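Local coordinates for protein uracil-dna glycosylase (Deinococcus radiodurans, PDB 4UQM) that belongs to the uracil-DNA glycosylase superfamily, whose members are single-domain alpha/beta proteins built around a central parallel beta-sheet flanked by helices, at residues F64-Y69 against L139-V144; I56-P61 against N89-L94; S95-P100 against G128-W133; A143-R148 against E161-A166. The protein carries 1 engineered substitution. All coordinates share one frame; numbering follows the deposited sequence.

Contact 1: residues F64-Y69 against L139-V144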
loop_
_atom_site.group_PDB
_atom_site.type_symbol
_atom_site.label_atom_id
_atom_site.label_comp_id
_atom_site.label_asym_id
_atom_site.label_seq_id
_atom_site.Cartn_x
_atom_site.Cartn_y
_atom_site.Cartn_z
ATOM N N PHE A 64 -3.008 -8.760 5.646
ATOM C CA PHE A 64 -1.688 -8.263 6.044
ATOM C C PHE A 64 -0.596 -8.666 5.039
ATOM O O PHE A 64 0.614 -8.571 5.356
ATOM C CB PHE A 64 -1.361 -8.755 7.454
ATOM C CG PHE A 64 -2.243 -8.148 8.508
ATOM C CD1 PHE A 64 -2.008 -6.855 8.974
ATOM C CD2 PHE A 64 -3.311 -8.846 9.051
ATOM C CE1 PHE A 64 -2.850 -6.269 9.933
ATOM C CE2 PHE A 64 -4.133 -8.259 10.003
ATOM C CZ PHE A 64 -3.893 -6.978 10.433
ATOM N N ASN A 65 -0.974 -9.068 3.815
ATOM C CA ASN A 65 0.026 -9.512 2.853
ATOM C C ASN A 65 1.101 -8.508 2.496
ATOM O O ASN A 65 2.194 -8.934 2.177
ATOM C CB ASN A 65 -0.589 -10.070 1.576
ATOM C CG ASN A 65 -1.131 -11.482 1.771
ATOM O OD1 ASN A 65 -0.969 -12.100 2.829
ATOM N ND2 ASN A 65 -1.840 -11.977 0.787
ATOM N N ALA A 66 0.817 -7.222 2.491
ATOM C CA ALA A 66 1.888 -6.266 2.164
ATOM C C ALA A 66 3.064 -6.427 3.118
ATOM O O ALA A 66 4.222 -6.294 2.707
ATOM C CB ALA A 66 1.379 -4.832 2.193
ATOM N N LEU A 67 2.777 -6.607 4.423
ATOM C CA LEU A 67 3.854 -6.797 5.406
ATOM C C LEU A 67 4.546 -8.118 5.174
ATOM O O LEU A 67 5.753 -8.209 5.379
ATOM C CB LEU A 67 3.273 -6.751 6.814
ATOM C CG LEU A 67 2.400 -5.570 7.196
ATOM C CD1 LEU A 67 1.951 -5.718 8.647
ATOM C CD2 LEU A 67 3.072 -4.248 6.982
ATOM N N ARG A 68 3.795 -9.169 4.803
ATOM C CA ARG A 68 4.431 -10.442 4.498
ATOM C C ARG A 68 5.409 -10.428 3.343
ATOM O O ARG A 68 6.432 -11.146 3.361
ATOM C CB ARG A 68 3.354 -11.537 4.235
ATOM C CG ARG A 68 2.467 -11.774 5.462
ATOM C CD ARG A 68 1.588 -13.007 5.303
ATOM N NE ARG A 68 0.829 -13.216 6.538
ATOM C CZ ARG A 68 -0.448 -12.895 6.743
ATOM N NH1 ARG A 68 -1.188 -12.327 5.808
ATOM N NH2 ARG A 68 -0.943 -13.003 7.934
ATOM N N TYR A 69 5.105 -9.650 2.332
ATOM C CA TYR A 69 5.914 -9.671 1.078
ATOM C C TYR A 69 7.037 -8.652 1.118
ATOM O O TYR A 69 7.989 -8.824 0.379
ATOM C CB TYR A 69 4.971 -9.555 -0.154
ATOM C CG TYR A 69 3.978 -10.728 -0.149
ATOM C CD1 TYR A 69 4.201 -11.851 0.680
ATOM C CD2 TYR A 69 2.787 -10.721 -0.866
ATOM C CE1 TYR A 69 3.327 -12.910 0.743
ATOM C CE2 TYR A 69 1.919 -11.833 -0.830
ATOM C CZ TYR A 69 2.179 -12.875 0.025
ATOM O OH TYR A 69 1.397 -14.048 0.203
ATOM N N LEU A 139 6.589 -1.317 -0.462
ATOM C CA LEU A 139 5.517 -1.719 0.408
ATOM C C LEU A 139 4.222 -1.149 -0.159
ATOM O O LEU A 139 4.066 0.060 -0.230
ATOM C CB LEU A 139 5.785 -1.223 1.833
ATOM C CG LEU A 139 4.755 -1.608 2.891
ATOM C CD1 LEU A 139 4.755 -3.090 3.186
ATOM C CD2 LEU A 139 5.118 -0.905 4.202
ATOM N N LEU A 140 3.323 -2.042 -0.545
ATOM C CA LEU A 140 2.077 -1.660 -1.198
ATOM C C LEU A 140 0.925 -1.612 -0.199
ATOM O O LEU A 140 0.191 -2.577 -0.012
ATOM C CB LEU A 140 1.830 -2.623 -2.374
ATOM C CG LEU A 140 2.874 -2.541 -3.503
ATOM C CD1 LEU A 140 2.724 -3.741 -4.402
ATOM C CD2 LEU A 140 2.608 -1.295 -4.284
ATOM N N LEU A 141 0.797 -0.474 0.437
ATOM C CA LEU A 141 -0.103 -0.278 1.584
ATOM C C LEU A 141 -1.340 0.517 1.165
ATOM O O LEU A 141 -1.330 1.237 0.198
ATOM C CB LEU A 141 0.636 0.427 2.726
ATOM C CG LEU A 141 0.208 0.211 4.183
ATOM C CD1 LEU A 141 0.279 -1.274 4.554
ATOM C CD2 LEU A 141 1.038 1.080 5.143
ATOM N N ASN A 142 -2.395 0.387 1.964
ATOM C CA ASN A 142 -3.527 1.345 1.945
ATOM C C ASN A 142 -3.736 1.871 3.350
ATOM O O ASN A 142 -3.373 1.196 4.323
ATOM C CB ASN A 142 -4.800 0.617 1.501
ATOM C CG ASN A 142 -4.889 0.382 -0.001
ATOM O OD1 ASN A 142 -4.739 1.307 -0.786
ATOM N ND2 ASN A 142 -5.232 -0.859 -0.415
ATOM N N ALA A 143 -4.317 3.074 3.450
ATOM C CA ALA A 143 -4.575 3.643 4.735
ATOM C C ALA A 143 -5.517 2.806 5.595
ATOM O O ALA A 143 -5.395 2.814 6.855
ATOM C CB ALA A 143 -5.089 5.070 4.596
ATOM N N VAL A 144 -6.475 2.181 4.919
ATOM C CA VAL A 144 -7.479 1.314 5.522
ATOM C C VAL A 144 -7.316 -0.016 4.827
ATOM O O VAL A 144 -7.155 -0.053 3.592
ATOM C CB VAL A 144 -8.903 1.940 5.314
ATOM C CG1 VAL A 144 -10.041 0.953 5.459
ATOM C CG2 VAL A 144 -9.043 3.170 6.208
HETATM O O HOH W 1 4.278 -4.885 -0.061
#
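Leu139 reaches across to Ala66 and Leu67 with one methyl branch. Its CB and CG stay back along the strand, but CG lies anti to the backbone N (chi1 -178°), which sends CD1 out to the helix. There Leu139 CD1 lies 3.3 Å from Ala66 O and 3.9 Å from Ala66 CB. The same methyl also touches the tip of the next residue, with 4.3 Å between Leu139 CD1 and Leu67 CD2. The leucine also packs on Trp27 of helix 25-35.

Helix 65-69 runs alongside strand 138-142, nearly antiparallel to it (165°), with the axes of the two short segments 7.6 Å apart at closest approach. The strand is an outermost member of the four-stranded parallel sheet, with order 2-1-3-4, at the centre of this alpha/beta fold. An alanine suits position 66, on the helix face turned to the strand, because a single methyl allows the backbones to come close: Ala66 CB is 3.4 Å from Leu140 O, and Leu141 CD1 lies farther along at 4.4 Å from the same methyl. One water links the two backbones. The water donates to Ala66 O (3.1 Å) and accepts from Leu140 N (3.0 Å), joining helix carbonyl to strand amide, while Leu140 O bonds to the backbone N of Ser95.

Contact 2: residues I56-P61 against N89-L94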
loop_
_atom_site.group_PDB
_atom_site.type_symbol
_atom_site.label_atom_id
_atom_site.label_comp_id
_atom_site.label_asym_id
_atom_site.label_seq_id
_atom_site.Cartn_x
_atom_site.Cartn_y
_atom_site.Cartn_z
ATOM N N ILE A 56 -16.716 -8.811 2.732
ATOM C CA ILE A 56 -15.608 -7.889 3.048
ATOM C C ILE A 56 -14.347 -8.325 2.273
ATOM O O ILE A 56 -13.995 -9.477 2.264
ATOM C CB ILE A 56 -15.282 -7.857 4.580
ATOM C CG1 ILE A 56 -16.546 -7.535 5.390
ATOM C CG2 ILE A 56 -14.126 -6.973 4.941
ATOM C CD1 ILE A 56 -17.211 -6.217 5.012
ATOM N N TYR A 57 -13.640 -7.344 1.692
ATOM C CA TYR A 57 -12.446 -7.574 0.932
ATOM C C TYR A 57 -11.257 -6.870 1.597
ATOM O O TYR A 57 -11.418 -5.881 2.295
ATOM C CB TYR A 57 -12.619 -7.014 -0.478
ATOM C CG TYR A 57 -13.741 -7.640 -1.270
ATOM C CD1 TYR A 57 -13.877 -9.012 -1.420
ATOM C CD2 TYR A 57 -14.708 -6.830 -1.863
ATOM C CE1 TYR A 57 -14.911 -9.544 -2.182
ATOM C CE2 TYR A 57 -15.720 -7.355 -2.635
ATOM C CZ TYR A 57 -15.831 -8.708 -2.781
ATOM O OH TYR A 57 -16.866 -9.245 -3.528
ATOM N N PRO A 58 -10.031 -7.390 1.384
ATOM C CA PRO A 58 -9.744 -8.675 0.766
ATOM C C PRO A 58 -10.117 -9.816 1.727
ATOM O O PRO A 58 -10.513 -9.576 2.850
ATOM C CB PRO A 58 -8.220 -8.631 0.623
ATOM C CG PRO A 58 -7.793 -7.838 1.840
ATOM C CD PRO A 58 -8.849 -6.765 1.958
ATOM N N PRO A 59 -9.983 -11.051 1.269
ATOM C CA PRO A 59 -10.160 -12.196 2.186
ATOM C C PRO A 59 -9.279 -12.043 3.419
ATOM O O PRO A 59 -8.147 -11.483 3.355
ATOM C CB PRO A 59 -9.728 -13.392 1.333
ATOM C CG PRO A 59 -10.025 -12.939 -0.097
ATOM C CD PRO A 59 -9.642 -11.509 -0.086
ATOM N N ALA A 60 -9.788 -12.507 4.567
ATOM C CA ALA A 60 -9.070 -12.283 5.816
ATOM C C ALA A 60 -7.609 -12.808 5.786
ATOM O O ALA A 60 -6.732 -12.123 6.301
ATOM C CB ALA A 60 -9.834 -12.872 6.996
ATOM N N PRO A 61 -7.341 -13.976 5.156
ATOM C CA PRO A 61 -5.942 -14.413 5.109
ATOM C C PRO A 61 -4.994 -13.487 4.386
ATOM O O PRO A 61 -3.788 -13.674 4.496
ATOM C CB PRO A 61 -6.038 -15.777 4.411
ATOM C CG PRO A 61 -7.454 -16.251 4.734
ATOM C CD PRO A 61 -8.248 -15.006 4.578
ATOM N N ASN A 89 -12.867 -10.615 -6.181
ATOM C CA ASN A 89 -11.594 -11.166 -6.612
ATOM C C ASN A 89 -10.642 -10.142 -7.178
ATOM O O ASN A 89 -9.946 -10.413 -8.152
ATOM C CB ASN A 89 -11.790 -12.392 -7.476
ATOM C CG ASN A 89 -10.506 -13.207 -7.707
ATOM O OD1 ASN A 89 -9.531 -13.166 -6.937
ATOM N ND2 ASN A 89 -10.454 -13.839 -8.813
ATOM N N GLN A 90 -10.634 -8.966 -6.544
ATOM C CA GLN A 90 -9.679 -7.931 -6.887
ATOM C C GLN A 90 -8.598 -7.807 -5.837
ATOM O O GLN A 90 -7.436 -8.155 -6.057
ATOM C CB GLN A 90 -10.392 -6.602 -7.137
ATOM C CG GLN A 90 -11.289 -6.634 -8.336
ATOM C CD GLN A 90 -11.947 -5.291 -8.588
ATOM O OE1 GLN A 90 -12.469 -4.661 -7.655
ATOM N NE2 GLN A 90 -11.897 -4.818 -9.815
ATOM N N ALA A 91 -8.965 -7.263 -4.675
ATOM C CA ALA A 91 -7.980 -7.041 -3.620
ATOM C C ALA A 91 -7.444 -8.325 -3.005
ATOM O O ALA A 91 -8.217 -9.235 -2.637
ATOM C CB ALA A 91 -8.514 -6.152 -2.485
ATOM N N HIS A 92 -6.127 -8.381 -2.816
ATOM C CA HIS A 92 -5.507 -9.478 -2.035
ATOM C C HIS A 92 -4.357 -8.990 -1.173
ATOM O O HIS A 92 -3.475 -9.790 -0.796
ATOM C CB HIS A 92 -5.113 -10.683 -2.892
ATOM C CG HIS A 92 -6.288 -11.323 -3.526
ATOM N ND1 HIS A 92 -6.671 -10.961 -4.791
ATOM C CD2 HIS A 92 -7.228 -12.182 -3.071
ATOM C CE1 HIS A 92 -7.769 -11.607 -5.103
ATOM N NE2 HIS A 92 -8.119 -12.364 -4.093
ATOM N N GLY A 93 -4.465 -7.765 -0.681
ATOM C CA GLY A 93 -3.564 -7.272 0.352
ATOM C C GLY A 93 -2.332 -6.543 -0.136
ATOM O O GLY A 93 -1.657 -5.960 0.652
ATOM N N LEU A 94 -2.047 -6.527 -1.432
ATOM C CA LEU A 94 -0.987 -5.649 -1.960
ATOM C C LEU A 94 -1.732 -4.562 -2.708
ATOM O O LEU A 94 -2.416 -4.841 -3.668
ATOM C CB LEU A 94 -0.070 -6.383 -2.962
ATOM C CG LEU A 94 0.768 -7.548 -2.506
ATOM C CD1 LEU A 94 1.641 -7.994 -3.667
ATOM C CD2 LEU A 94 1.568 -7.108 -1.342
#
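Pro58 and Ala91 bring the two backbones together, their CA atoms 5.0 Å apart where a cis peptide bond before Pro58 turns the chain leaving strand 56-57 toward the loop 89-94. That short strand pairs antiparallel with 147-148, and the loop follows strand 77-81 of the central sheet.

The Pro58 ring is the main group on its segment. Pro58 CB lies 3.3 Å from Ala91 O and 4.0 Å from Ala91 CB, and it continues over the next residue to within 3.9 Å of His92 CA. Ala91 suits its place because its small side chain points at the proline and lets the ring settle close to the peptide. Beyond it, Gly93 brings its bare backbone near the ring, with 4.1 Å from Gly93 N to Pro58 CB. Glycine suits this place because, with phi at 92°, a CB would press against the carbonyl O of His92.

Pro59 adds a second ring. Pro59 CD sits 3.7 Å from Ala91 O and 3.9 Å from His92 CD2, meeting the imidazole at a slant. Although the His92 CB points away, chi1 of -63° sets CG anti to the carbonyl carbon and brings the ring back to the proline. Outside the pair, Pro58 O is held by Arg51.

Across this contact Ala91 O meets proline C-H groups, since the proline nitrogens carry no hydrogen, and the two segments fit by shape and van der Waals contact instead of by directed bonds.

Contact 3: residues S95-P100 against G128-W133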
loop_
_atom_site.group_PDB
_atom_site.type_symbol
_atom_site.label_atom_id
_atom_site.label_comp_id
_atom_site.label_asym_id
_atom_site.label_seq_id
_atom_site.Cartn_x
_atom_site.Cartn_y
_atom_site.Cartn_z
ATOM N N SER A 95 -1.631 -3.323 -2.212
ATOM C CA SER A 95 -2.427 -2.260 -2.789
ATOM C C SER A 95 -2.230 -2.145 -4.291
ATOM O O SER A 95 -1.108 -2.203 -4.810
ATOM C CB SER A 95 -2.204 -0.933 -2.090
ATOM O OG SER A 95 -0.893 -0.406 -2.273
ATOM N N PHE A 96 -3.355 -1.944 -4.972
ATOM C CA PHE A 96 -3.445 -1.783 -6.422
ATOM C C PHE A 96 -3.261 -3.025 -7.254
ATOM O O PHE A 96 -3.577 -2.999 -8.456
ATOM C CB PHE A 96 -2.537 -0.662 -6.919
ATOM C CG PHE A 96 -2.827 0.653 -6.238
ATOM C CD1 PHE A 96 -3.962 1.384 -6.635
ATOM C CD2 PHE A 96 -2.115 1.133 -5.154
ATOM C CE1 PHE A 96 -4.325 2.534 -5.996
ATOM C CE2 PHE A 96 -2.495 2.308 -4.511
ATOM C CZ PHE A 96 -3.615 3.023 -4.931
ATOM N N SER A 97 -2.763 -4.119 -6.661
ATOM C CA SER A 97 -2.450 -5.331 -7.415
ATOM C C SER A 97 -3.696 -6.214 -7.620
ATOM O O SER A 97 -4.595 -6.283 -6.782
ATOM C CB SER A 97 -1.416 -6.137 -6.654
ATOM O OG SER A 97 -0.896 -7.246 -7.352
ATOM N N VAL A 98 -3.712 -6.934 -8.727
ATOM C CA VAL A 98 -4.656 -8.026 -8.914
ATOM C C VAL A 98 -3.889 -9.270 -9.327
ATOM O O VAL A 98 -2.801 -9.203 -9.927
ATOM C CB VAL A 98 -5.785 -7.675 -9.922
ATOM C CG1 VAL A 98 -6.646 -6.567 -9.373
ATOM C CG2 VAL A 98 -5.280 -7.267 -11.290
ATOM N N ARG A 99 -4.507 -10.416 -9.054
ATOM C CA ARG A 99 -3.885 -11.713 -9.325
ATOM C C ARG A 99 -3.789 -11.996 -10.812
ATOM O O ARG A 99 -4.529 -11.428 -11.595
ATOM C CB ARG A 99 -4.602 -12.836 -8.570
ATOM C CG ARG A 99 -4.511 -12.677 -7.046
ATOM C CD ARG A 99 -3.147 -13.036 -6.549
ATOM N NE ARG A 99 -2.940 -12.925 -5.093
ATOM C CZ ARG A 99 -3.365 -13.771 -4.153
ATOM N NH1 ARG A 99 -4.136 -14.808 -4.453
ATOM N NH2 ARG A 99 -3.048 -13.545 -2.878
ATOM N N PRO A 100 -2.846 -12.887 -11.209
ATOM C CA PRO A 100 -2.842 -13.324 -12.607
ATOM C C PRO A 100 -4.234 -13.820 -13.037
ATOM O O PRO A 100 -4.931 -14.542 -12.281
ATOM C CB PRO A 100 -1.767 -14.440 -12.631
ATOM C CG PRO A 100 -0.917 -14.142 -11.442
ATOM C CD PRO A 100 -1.822 -13.571 -10.407
ATOM N N GLY A 128 -2.150 -7.466 -13.950
ATOM C CA GLY A 128 -2.034 -6.453 -12.914
ATOM C C GLY A 128 -1.352 -6.889 -11.629
ATOM O O GLY A 128 -1.603 -6.312 -10.572
ATOM N N TYR A 129 -0.473 -7.888 -11.708
ATOM C CA TYR A 129 0.146 -8.518 -10.531
ATOM C C TYR A 129 1.448 -7.837 -10.183
ATOM O O TYR A 129 2.393 -7.845 -10.987
ATOM C CB TYR A 129 0.367 -9.977 -10.846
ATOM C CG TYR A 129 0.810 -10.827 -9.712
ATOM C CD1 TYR A 129 0.101 -10.927 -8.550
ATOM C CD2 TYR A 129 1.945 -11.621 -9.855
ATOM C CE1 TYR A 129 0.514 -11.786 -7.506
ATOM C CE2 TYR A 129 2.335 -12.494 -8.874
ATOM C CZ TYR A 129 1.646 -12.550 -7.690
ATOM O OH TYR A 129 2.014 -13.449 -6.663
ATOM N N LEU A 130 1.493 -7.243 -8.983
ATOM C CA LEU A 130 2.585 -6.339 -8.609
ATOM C C LEU A 130 3.560 -6.936 -7.611
ATOM O O LEU A 130 4.372 -6.223 -7.025
ATOM C CB LEU A 130 1.997 -5.027 -8.090
ATOM C CG LEU A 130 0.974 -4.344 -8.983
ATOM C CD1 LEU A 130 0.475 -3.082 -8.271
ATOM C CD2 LEU A 130 1.541 -4.000 -10.338
ATOM N N ARG A 131 3.550 -8.267 -7.466
ATOM C CA ARG A 131 4.421 -8.934 -6.503
ATOM C C ARG A 131 5.894 -8.579 -6.744
ATOM O O ARG A 131 6.683 -8.456 -5.780
ATOM C CB ARG A 131 4.240 -10.446 -6.547
ATOM C CG ARG A 131 5.144 -11.224 -5.598
ATOM C CD ARG A 131 5.002 -12.713 -5.745
ATOM N NE ARG A 131 5.413 -13.304 -7.059
ATOM C CZ ARG A 131 5.087 -14.527 -7.526
ATOM N NH1 ARG A 131 4.323 -15.353 -6.834
ATOM N NH2 ARG A 131 5.530 -14.926 -8.729
ATOM N N SER A 132 6.270 -8.419 -8.005
ATOM C CA SER A 132 7.686 -8.129 -8.326
ATOM C C SER A 132 8.123 -6.746 -7.862
ATOM O O SER A 132 9.332 -6.522 -7.705
ATOM C CB SER A 132 8.011 -8.351 -9.803
ATOM O OG SER A 132 7.319 -7.418 -10.592
ATOM N N TRP A 133 7.197 -5.851 -7.590
ATOM C CA TRP A 133 7.531 -4.579 -6.945
ATOM C C TRP A 133 7.739 -4.789 -5.432
ATOM O O TRP A 133 8.688 -4.301 -4.841
ATOM C CB TRP A 133 6.437 -3.523 -7.129
ATOM C CG TRP A 133 6.279 -2.971 -8.515
ATOM C CD1 TRP A 133 7.080 -3.183 -9.597
ATOM C CD2 TRP A 133 5.237 -2.095 -8.957
ATOM N NE1 TRP A 133 6.579 -2.510 -10.688
ATOM C CE2 TRP A 133 5.477 -1.795 -10.301
ATOM C CE3 TRP A 133 4.172 -1.465 -8.313
ATOM C CZ2 TRP A 133 4.625 -0.989 -11.045
ATOM C CZ3 TRP A 133 3.358 -0.614 -9.054
ATOM C CH2 TRP A 133 3.585 -0.384 -10.396
HETATM O O HOH W 2 -3.918 -9.773 -13.699
#
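Two side chains, Ser97 and Tyr129, share a chi1 of -172°, with the gamma atom anti to the backbone N: this turns the Ser97 hydroxyl to the amide of Leu130 and a face of the Tyr129 ring to Pro100. Both segments belong to the long beta-alpha-beta crossover that leaves strand 77-81, passes through helix 106-118 and returns to strand 138-142, its parallel neighbour.

Leu130 N donates to Ser97 OG at 2.9 Å and 160°. Leu130 is the N-cap residue of helix 131-134, and serine suits its place because a short hydroxyl can accept a backbone N-H just ahead of the helix. The leucine side chain then packs against Ser97, with Leu130 CG 3.8 Å from Ser97 CB, and Leu130 CD1 continues to Phe96 CB at 4.1 Å. A backbone bond joins Val98 N to Gly128 O at 2.9 Å. Gly128 is well placed here: with no side chain, it lets Val98 CG2 come within 3.7 Å of its CA.

Farther out, Pro100 CD lies over one face of the Tyr129 ring, 4.0 Å from its centroid, in a CH-pi contact. Val98 O stands at the ring edge, near its plane, and Arg99 CD approaches obliquely. One water joins the two backbones, donating to Arg99 O at 2.7 Å and accepting from Gly128 N at 2.9 Å.

Contact 4: residues A143-R148 against E161-A166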
loop_
_atom_site.group_PDB
_atom_site.type_symbol
_atom_site.label_atom_id
_atom_site.label_comp_id
_atom_site.label_asym_id
_atom_site.label_seq_id
_atom_site.Cartn_x
_atom_site.Cartn_y
_atom_site.Cartn_z
ATOM N N ALA A 143 -4.317 3.074 3.450
ATOM C CA ALA A 143 -4.575 3.643 4.735
ATOM C C ALA A 143 -5.517 2.806 5.595
ATOM O O ALA A 143 -5.395 2.814 6.855
ATOM C CB ALA A 143 -5.089 5.070 4.596
ATOM N N VAL A 144 -6.475 2.181 4.919
ATOM C CA VAL A 144 -7.479 1.314 5.522
ATOM C C VAL A 144 -7.316 -0.016 4.827
ATOM O O VAL A 144 -7.155 -0.053 3.592
ATOM C CB VAL A 144 -8.903 1.940 5.314
ATOM C CG1 VAL A 144 -10.041 0.953 5.459
ATOM C CG2 VAL A 144 -9.043 3.170 6.208
ATOM N N LEU A 145 -7.347 -1.140 5.585
ATOM C CA LEU A 145 -6.947 -2.436 5.022
ATOM C C LEU A 145 -8.053 -3.415 4.724
ATOM O O LEU A 145 -7.807 -4.546 4.239
ATOM C CB LEU A 145 -5.888 -3.073 5.929
ATOM C CG LEU A 145 -4.557 -2.286 6.027
ATOM C CD1 LEU A 145 -3.605 -3.115 6.855
ATOM C CD2 LEU A 145 -3.894 -2.075 4.662
ATOM N N THR A 146 -9.307 -2.969 4.927
ATOM C CA THR A 146 -10.474 -3.769 4.497
ATOM C C THR A 146 -11.544 -2.815 3.953
ATOM O O THR A 146 -11.477 -1.588 4.167
ATOM C CB THR A 146 -11.071 -4.553 5.689
ATOM O OG1 THR A 146 -11.374 -3.676 6.777
ATOM C CG2 THR A 146 -10.142 -5.677 6.163
ATOM N N VAL A 147 -12.519 -3.372 3.254
ATOM C CA VAL A 147 -13.628 -2.606 2.691
ATOM C C VAL A 147 -14.822 -3.510 2.493
ATOM O O VAL A 147 -14.689 -4.702 2.244
ATOM C CB VAL A 147 -13.196 -1.978 1.356
ATOM C CG1 VAL A 147 -12.865 -3.030 0.298
ATOM C CG2 VAL A 147 -14.237 -0.995 0.839
ATOM N N ARG A 148 -16.007 -2.966 2.682
ATOM C CA ARG A 148 -17.244 -3.683 2.343
ATOM C C ARG A 148 -17.454 -3.669 0.830
ATOM O O ARG A 148 -17.204 -2.641 0.151
ATOM C CB ARG A 148 -18.424 -3.012 3.063
ATOM C CG ARG A 148 -19.689 -3.807 3.148
ATOM C CD ARG A 148 -20.747 -2.975 3.862
ATOM N NE ARG A 148 -20.411 -2.417 5.204
ATOM C CZ ARG A 148 -21.087 -1.467 5.831
ATOM N NH1 ARG A 148 -22.169 -0.922 5.307
ATOM N NH2 ARG A 148 -20.720 -1.052 7.001
ATOM N N GLU A 161 -6.763 3.322 10.769
ATOM C CA GLU A 161 -5.840 4.456 10.645
ATOM C C GLU A 161 -4.824 4.514 11.750
ATOM O O GLU A 161 -3.678 4.887 11.484
ATOM C CB GLU A 161 -6.610 5.781 10.582
ATOM C CG GLU A 161 -7.449 5.967 9.321
ATOM C CD GLU A 161 -8.837 5.339 9.331
ATOM O OE1 GLU A 161 -9.194 4.586 10.289
ATOM O OE2 GLU A 161 -9.608 5.643 8.367
ATOM N N HIS A 162 -5.177 4.069 12.957
ATOM C CA HIS A 162 -4.177 4.010 14.026
ATOM C C HIS A 162 -3.123 2.955 13.690
ATOM O O HIS A 162 -1.947 3.135 13.942
ATOM C CB HIS A 162 -4.851 3.637 15.337
ATOM C CG HIS A 162 -5.782 4.668 15.855
ATOM N ND1 HIS A 162 -5.387 5.966 16.081
ATOM C CD2 HIS A 162 -7.070 4.584 16.257
ATOM C CE1 HIS A 162 -6.410 6.650 16.579
ATOM N NE2 HIS A 162 -7.453 5.837 16.665
ATOM N N PHE A 163 -3.565 1.826 13.167
ATOM C CA PHE A 163 -2.631 0.750 12.811
ATOM C C PHE A 163 -1.720 1.175 11.652
ATOM O O PHE A 163 -0.494 0.972 11.716
ATOM C CB PHE A 163 -3.396 -0.496 12.429
ATOM C CG PHE A 163 -2.492 -1.637 12.024
ATOM C CD1 PHE A 163 -1.815 -2.361 12.994
ATOM C CD2 PHE A 163 -2.246 -1.903 10.675
ATOM C CE1 PHE A 163 -0.919 -3.357 12.616
ATOM C CE2 PHE A 163 -1.377 -2.905 10.295
ATOM C CZ PHE A 163 -0.730 -3.664 11.263
ATOM N N THR A 164 -2.282 1.772 10.610
ATOM C CA THR A 164 -1.417 2.193 9.517
ATOM C C THR A 164 -0.569 3.416 9.894
ATOM O O THR A 164 0.532 3.566 9.367
ATOM C CB THR A 164 -2.161 2.376 8.186
ATOM O OG1 THR A 164 -3.176 3.341 8.351
ATOM C CG2 THR A 164 -2.724 1.066 7.728
ATOM N N ASP A 165 -0.998 4.242 10.848
ATOM C CA ASP A 165 -0.051 5.230 11.467
ATOM C C ASP A 165 1.171 4.517 12.052
ATOM O O ASP A 165 2.298 4.960 11.887
ATOM C CB ASP A 165 -0.708 6.026 12.620
ATOM C CG ASP A 165 -1.681 7.136 12.155
ATOM O OD1 ASP A 165 -1.724 7.451 10.949
ATOM O OD2 ASP A 165 -2.346 7.674 13.080
ATOM N N ALA A 166 0.938 3.419 12.786
ATOM C CA ALA A 166 2.035 2.684 13.406
ATOM C C ALA A 166 2.977 2.088 12.365
ATOM O O ALA A 166 4.211 2.092 12.563
ATOM C CB ALA A 166 1.503 1.613 14.362
#
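Helix 160-172 packs on the turn that leaves strand 138-142, and Ala143, Val144 and Leu145 of that turn meet the helix face made by Glu161, Phe163 and Thr164. The joining bond is polar: Thr164 OG1 donates to Ala143 O at 2.7 Å, with the donor oxygen tilted 20° from the carbonyl plane. With chi1 at 59° the hydroxyl takes the crowded position between backbone N and carbonyl carbon, while Thr164 CG2 comes within 3.3 Å of the same Ala143 O. Threonine suits the spot by offering both a donor and a methyl; OG1 is also bonded by Lys190.

That methyl continues into an apolar patch. Leu145 CG lies 4.2 Å from Thr164 CG2, and Leu145 CD1 is 4.1 Å from Phe163 CE2, the leucine crossing the aromatic side chain at about a right angle. On the side toward Val144, Glu161 bends at chi2 (84°) and brings OE2 to 3.3 Å from Val144 CG2. That oxygen accepts a bond from Gly157 N, so the carboxylate has a polar partner of its own beside the valine methyl.

Such a helix, following one parallel strand and preceding another (179-183), is the crossover connection of an alpha/beta fold.

Contacts 1, 3 and 4 are largely buried, whereas contact 2 lies nearer the surface, about 13 Å from the chain's centre to its own. Strand 138-142 packs on helix 65-69 in contact 1, and the chain just past it meets helix 160-172 in contact 4. Contact 3 neighbours contact 1 through the same strand, where Ser95 OG bonds to Leu141 O. Contact 2 meets contact 4 in the small sheet of strands 56-57 and 147-148. The chemistry differs: methyl packing with a bridging water in contact 1, proline rings on a carbonyl, a methyl and an imidazole in contact 2, and direct hydrogen bonds in contacts 3 and 4.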